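PDB 3U4Y: uncharacterized protein from Desulfotomaculum acetoxidans, which is of unknown function but folds as a seven-bladed beta-propeller of the lactonase-like kind. Local coordinates for residues Leu238-Phe246 with Phe257-Ile267. Sequence-based numbering, arbitrary orientation.
Sequences LTESTVDVF and FVKSFGHGLLI
Val245 O takes two backbone donors from the outer strand 257-262, Val258 N at 2.9 Å and, more weakly, Lys259 N at 3.4 Å. This is a classic beta bulge in the antiparallel hairpin formed by the third and outermost strands of one propeller blade. Beyond the bulge, toward Gly262, the ladder is regular: Val243 exchanges backbone bonds with Phe261 in both directions. On the same side of the sheet their side chains run together, with Val243 CB over one face of the Phe261 ring, 3.9 Å from its centroid, a CH-pi contact. Leu287 of the next blade also touches Phe261.

Where the outer strand ends and its partner begins, His263 ties the loop after Gly262 to the turn 239-241. Its N donates to Ser241 O, and CG lies between the backbone N and carbonyl carbon (chi1 43°), which lays one face of the imidazole against the Ser241-Thr242 backbone. His263 NE2 gives a nearly straight bond to Thr239 O (2.7 Å), while His263 ND1 accepts from Leu265 N (3.3 Å), fixing the ring's rotation. A leucine in its place would probably leave Thr239 O and Leu265 N without these partners and let the loop drift from the turn. Leu238 CD2 and Ile267 CD1 meet tip to tip.

At the hairpin's other end Phe257 turns its edge to the face of Phe246, centroids 5.5 Å apart and planes at 80°, with Phe257 CD1 off-centre above it.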
ATOM      1  N   LEU A 238     -10.030   6.068  -0.117  1.00 35.63           N
ATOM      2  CA  LEU A 238     -10.195   6.374  -1.542  1.00 34.81           C
ATOM      3  C   LEU A 238     -11.333   5.582  -2.192  1.00 34.67           C
ATOM      4  O   LEU A 238     -11.393   4.356  -2.121  1.00 26.57           O
ATOM      5  CB  LEU A 238      -8.875   6.160  -2.295  1.00 32.28           C
ATOM      6  CG  LEU A 238      -8.765   6.387  -3.810  1.00 20.84           C
ATOM      7  CD1 LEU A 238      -9.154   7.796  -4.237  1.00 17.52           C
ATOM      8  CD2 LEU A 238      -7.359   6.065  -4.257  1.00 10.89           C
ATOM      9  N   THR A 239     -12.222   6.315  -2.843  1.00 36.94           N
ATOM     10  CA  THR A 239     -13.454   5.767  -3.374  1.00 34.38           C
ATOM     11  C   THR A 239     -13.543   5.989  -4.884  1.00 30.98           C
ATOM     12  O   THR A 239     -12.773   6.746  -5.461  1.00 29.79           O
ATOM     13  CB  THR A 239     -14.639   6.417  -2.621  1.00 35.83           C
ATOM     14  OG1 THR A 239     -14.785   5.750  -1.360  1.00 38.88           O
ATOM     15  CG2 THR A 239     -15.977   6.397  -3.427  1.00 19.63           C
ATOM     16  N   GLU A 240     -14.481   5.312  -5.525  1.00 24.35           N
ATOM     17  CA  GLU A 240     -14.751   5.554  -6.921  1.00 19.36           C
ATOM     18  C   GLU A 240     -14.875   7.045  -7.194  1.00 20.46           C
ATOM     19  O   GLU A 240     -14.323   7.539  -8.161  1.00 33.66           O
ATOM     20  CB  GLU A 240     -16.036   4.844  -7.309  1.00 39.98           C
ATOM     21  CG  GLU A 240     -16.443   5.015  -8.751  1.00 57.77           C
ATOM     22  CD  GLU A 240     -17.745   4.303  -9.050  1.00 73.51           C
ATOM     23  OE1 GLU A 240     -18.616   4.247  -8.149  1.00 82.50           O
ATOM     24  OE2 GLU A 240     -17.898   3.795 -10.181  1.00 72.10           O
ATOM     25  N   SER A 241     -15.592   7.767  -6.338  1.00 32.23           N
ATOM     26  CA  SER A 241     -15.924   9.171  -6.606  1.00 28.68           C
ATOM     27  C   SER A 241     -15.405  10.138  -5.557  1.00 38.55           C
ATOM     28  O   SER A 241     -15.250  11.338  -5.822  1.00 39.58           O
ATOM     29  CB  SER A 241     -17.432   9.342  -6.732  1.00 29.83           C
ATOM     30  OG  SER A 241     -17.900   8.785  -7.953  1.00 46.66           O
ATOM     31  N   THR A 242     -15.141   9.622  -4.363  1.00 37.02           N
ATOM     32  CA  THR A 242     -14.787  10.490  -3.260  1.00 35.59           C
ATOM     33  C   THR A 242     -13.594  10.027  -2.450  1.00 37.36           C
ATOM     34  O   THR A 242     -13.212   8.855  -2.470  1.00 34.01           O
ATOM     35  CB  THR A 242     -15.959  10.617  -2.270  1.00 37.53           C
ATOM     36  OG1 THR A 242     -16.274   9.329  -1.731  1.00 32.38           O
ATOM     37  CG2 THR A 242     -17.182  11.172  -2.956  1.00 45.01           C
ATOM     38  N   VAL A 243     -13.015  10.979  -1.728  1.00 36.18           N
ATOM     39  CA  VAL A 243     -12.276  10.659  -0.523  1.00 32.82           C
ATOM     40  C   VAL A 243     -13.245  10.814   0.625  1.00 26.26           C
ATOM     41  O   VAL A 243     -14.021  11.759   0.658  1.00 32.51           O
ATOM     42  CB  VAL A 243     -11.157  11.629  -0.258  1.00 31.25           C
ATOM     43  CG1 VAL A 243     -10.341  11.141   0.942  1.00 32.63           C
ATOM     44  CG2 VAL A 243     -10.311  11.772  -1.487  1.00 32.70           C
ATOM     45  N   ASP A 244     -13.211   9.866   1.545  1.00 21.83           N
ATOM     46  CA  ASP A 244     -13.969   9.946   2.779  1.00 29.95           C
ATOM     47  C   ASP A 244     -13.000  10.124   3.923  1.00 48.20           C
ATOM     48  O   ASP A 244     -11.986   9.436   3.995  1.00 57.27           O
ATOM     49  CB  ASP A 244     -14.780   8.667   2.997  1.00 13.29           C
ATOM     50  CG  ASP A 244     -15.856   8.512   1.974  1.00 25.27           C
ATOM     51  OD1 ASP A 244     -16.171   9.522   1.322  1.00 32.88           O
ATOM     52  OD2 ASP A 244     -16.376   7.400   1.800  1.00 30.19           O
ATOM     53  N   VAL A 245     -13.287  11.046   4.823  1.00  9.86           N
ATOM     54  CA  VAL A 245     -12.477  11.095   6.011  1.00 26.71           C
ATOM     55  C   VAL A 245     -13.261  10.675   7.256  1.00 21.13           C
ATOM     56  O   VAL A 245     -14.408  11.072   7.452  1.00 22.56           O
ATOM     57  CB  VAL A 245     -11.758  12.462   6.147  1.00 25.67           C
ATOM     58  CG1 VAL A 245     -12.431  13.495   5.276  1.00 26.68           C
ATOM     59  CG2 VAL A 245     -11.672  12.893   7.591  1.00 14.82           C
ATOM     60  N   PHE A 246     -12.642   9.823   8.065  1.00 19.54           N
ATOM     61  CA  PHE A 246     -13.201   9.452   9.353  1.00 29.74           C
ATOM     62  C   PHE A 246     -12.262   9.856  10.476  1.00 23.90           C
ATOM     63  O   PHE A 246     -11.083  10.040  10.266  1.00 25.79           O
ATOM     64  CB  PHE A 246     -13.391   7.948   9.444  1.00 36.63           C
ATOM     65  CG  PHE A 246     -14.222   7.369   8.352  1.00 45.61           C
ATOM     66  CD1 PHE A 246     -13.806   7.450   7.026  1.00 48.58           C
ATOM     67  CD2 PHE A 246     -15.399   6.701   8.650  1.00 36.72           C
ATOM     68  CE1 PHE A 246     -14.563   6.893   6.005  1.00 39.08           C
ATOM     69  CE2 PHE A 246     -16.154   6.143   7.648  1.00 35.83           C
ATOM     70  CZ  PHE A 246     -15.740   6.239   6.319  1.00 36.36           C
ATOM     71  N   PHE A 257     -17.647   8.952  10.891  1.00 19.66           N
ATOM     72  CA  PHE A 257     -17.611   9.705   9.640  1.00 17.78           C
ATOM     73  C   PHE A 257     -17.506  11.190   9.897  1.00 18.55           C
ATOM     74  O   PHE A 257     -18.149  11.721  10.788  1.00 31.66           O
ATOM     75  CB  PHE A 257     -18.836   9.424   8.768  1.00 20.50           C
ATOM     76  CG  PHE A 257     -18.764  10.052   7.406  1.00 28.04           C
ATOM     77  CD1 PHE A 257     -17.852   9.595   6.466  1.00 39.36           C
ATOM     78  CD2 PHE A 257     -19.592  11.107   7.071  1.00 19.38           C
ATOM     79  CE1 PHE A 257     -17.768  10.193   5.221  1.00 44.06           C
ATOM     80  CE2 PHE A 257     -19.513  11.705   5.826  1.00 21.46           C
ATOM     81  CZ  PHE A 257     -18.603  11.253   4.902  1.00 34.63           C
ATOM     82  N   VAL A 258     -16.688  11.867   9.111  1.00 13.76           N
ATOM     83  CA  VAL A 258     -16.576  13.304   9.231  1.00 19.10           C
ATOM     84  C   VAL A 258     -17.126  13.972   7.995  1.00 32.07           C
ATOM     85  O   VAL A 258     -18.089  14.732   8.070  1.00 38.53           O
ATOM     86  CB  VAL A 258     -15.130  13.716   9.408  1.00 19.39           C
ATOM     87  CG1 VAL A 258     -15.020  15.215   9.492  1.00 17.08           C
ATOM     88  CG2 VAL A 258     -14.564  13.061  10.645  1.00 20.30           C
ATOM     89  N   LYS A 259     -16.507  13.685   6.855  1.00 35.41           N
ATOM     90  CA  LYS A 259     -16.968  14.230   5.590  1.00 38.82           C
ATOM     91  C   LYS A 259     -16.310  13.554   4.400  1.00 41.43           C
ATOM     92  O   LYS A 259     -15.399  12.742   4.544  1.00 39.74           O
ATOM     93  CB  LYS A 259     -16.677  15.718   5.524  1.00 37.79           C
ATOM     94  CG  LYS A 259     -15.206  16.025   5.555  1.00 43.37           C
ATOM     95  CD  LYS A 259     -14.924  17.273   4.748  1.00 58.82           C
ATOM     96  CE  LYS A 259     -13.504  17.748   4.948  1.00 69.50           C
ATOM     97  NZ  LYS A 259     -13.222  17.997   6.392  1.00 79.71           N
ATOM     98  N   SER A 260     -16.784  13.918   3.219  1.00 42.36           N
ATOM     99  CA  SER A 260     -16.259  13.385   1.976  1.00 32.24           C
ATOM    100  C   SER A 260     -16.106  14.508   0.990  1.00 28.59           C
ATOM    101  O   SER A 260     -16.698  15.568   1.150  1.00 39.17           O
ATOM    102  CB  SER A 260     -17.208  12.348   1.404  1.00 37.15           C
ATOM    103  OG  SER A 260     -18.527  12.565   1.873  1.00 52.74           O
ATOM    104  N   PHE A 261     -15.275  14.294  -0.013  1.00 24.96           N
ATOM    105  CA  PHE A 261     -15.172  15.246  -1.108  1.00 28.75           C
ATOM    106  C   PHE A 261     -14.831  14.458  -2.347  1.00 30.85           C
ATOM    107  O   PHE A 261     -14.197  13.411  -2.258  1.00 38.88           O
ATOM    108  CB  PHE A 261     -14.174  16.384  -0.823  1.00 25.96           C
ATOM    109  CG  PHE A 261     -12.755  15.933  -0.578  1.00 40.11           C
ATOM    110  CD1 PHE A 261     -11.887  15.705  -1.638  1.00 48.53           C
ATOM    111  CD2 PHE A 261     -12.271  15.783   0.714  1.00 40.77           C
ATOM    112  CE1 PHE A 261     -10.572  15.304  -1.413  1.00 47.81           C
ATOM    113  CE2 PHE A 261     -10.963  15.383   0.948  1.00 44.20           C
ATOM    114  CZ  PHE A 261     -10.111  15.142  -0.121  1.00 48.09           C
ATOM    115  N   GLY A 262     -15.298  14.926  -3.494  1.00 26.18           N
ATOM    116  CA  GLY A 262     -15.111  14.182  -4.721  1.00 28.06           C
ATOM    117  C   GLY A 262     -13.824  14.551  -5.427  1.00 33.80           C
ATOM    118  O   GLY A 262     -13.515  15.729  -5.617  1.00 35.11           O
ATOM    119  N   HIS A 263     -13.067  13.544  -5.834  1.00 31.30           N
ATOM    120  CA  HIS A 263     -11.826  13.822  -6.531  1.00 37.99           C
ATOM    121  C   HIS A 263     -12.018  14.145  -8.019  1.00 42.86           C
ATOM    122  O   HIS A 263     -11.136  14.722  -8.657  1.00 36.38           O
ATOM    123  CB  HIS A 263     -10.835  12.686  -6.332  1.00 36.63           C
ATOM    124  CG  HIS A 263     -11.437  11.324  -6.441  1.00 34.58           C
ATOM    125  ND1 HIS A 263     -12.229  10.943  -7.501  1.00 38.31           N
ATOM    126  CD2 HIS A 263     -11.342  10.241  -5.631  1.00 33.07           C
ATOM    127  CE1 HIS A 263     -12.605   9.687  -7.334  1.00 37.84           C
ATOM    128  NE2 HIS A 263     -12.078   9.236  -6.209  1.00 28.87           N
ATOM    129  N   GLY A 264     -13.177  13.797  -8.563  1.00 49.21           N
ATOM    130  CA  GLY A 264     -13.434  14.034  -9.969  1.00 50.23           C
ATOM    131  C   GLY A 264     -12.357  13.405 -10.828  1.00 51.92           C
ATOM    132  O   GLY A 264     -11.833  14.033 -11.736  1.00 56.68           O
ATOM    133  N   LEU A 265     -12.013  12.161 -10.515  1.00 47.25           N
ATOM    134  CA  LEU A 265     -11.042  11.400 -11.283  1.00 42.16           C
ATOM    135  C   LEU A 265     -11.637  10.062 -11.685  1.00 47.25           C
ATOM    136  O   LEU A 265     -12.540   9.540 -11.014  1.00 47.32           O
ATOM    137  CB  LEU A 265      -9.788  11.121 -10.458  1.00 33.55           C
ATOM    138  CG  LEU A 265      -8.890  12.287 -10.096  1.00 35.61           C
ATOM    139  CD1 LEU A 265      -7.692  11.802  -9.270  1.00 31.07           C
ATOM    140  CD2 LEU A 265      -8.457  12.996 -11.370  1.00 39.09           C
ATOM    141  N   LEU A 266     -11.117   9.503 -12.773  1.00 40.19           N
ATOM    142  CA  LEU A 266     -11.469   8.156 -13.167  1.00 43.12           C
ATOM    143  C   LEU A 266     -10.410   7.217 -12.614  1.00 49.32           C
ATOM    144  O   LEU A 266      -9.222   7.377 -12.895  1.00 48.52           O
ATOM    145  CB  LEU A 266     -11.548   8.056 -14.684  1.00 38.40           C
ATOM    146  CG  LEU A 266     -12.532   9.054 -15.299  1.00 35.72           C
ATOM    147  CD1 LEU A 266     -12.452   9.021 -16.805  1.00 35.18           C
ATOM    148  CD2 LEU A 266     -13.949   8.778 -14.839  1.00 22.66           C
ATOM    149  N   ILE A 267     -10.839   6.259 -11.799  1.00 41.10           N
ATOM    150  CA  ILE A 267      -9.915   5.319 -11.186  1.00 35.85           C
ATOM    151  C   ILE A 267     -10.621   3.970 -11.051  1.00 33.43           C
ATOM    152  O   ILE A 267     -11.852   3.936 -11.075  1.00 36.83           O
ATOM    153  CB  ILE A 267      -9.370   5.870  -9.828  1.00 44.35           C
ATOM    154  CG1 ILE A 267      -9.178   4.761  -8.799  1.00 40.73           C
ATOM    155  CG2 ILE A 267     -10.291   6.928  -9.243  1.00 38.77           C
ATOM    156  CD1 ILE A 267      -8.536   5.247  -7.552  1.00 36.19           C
TER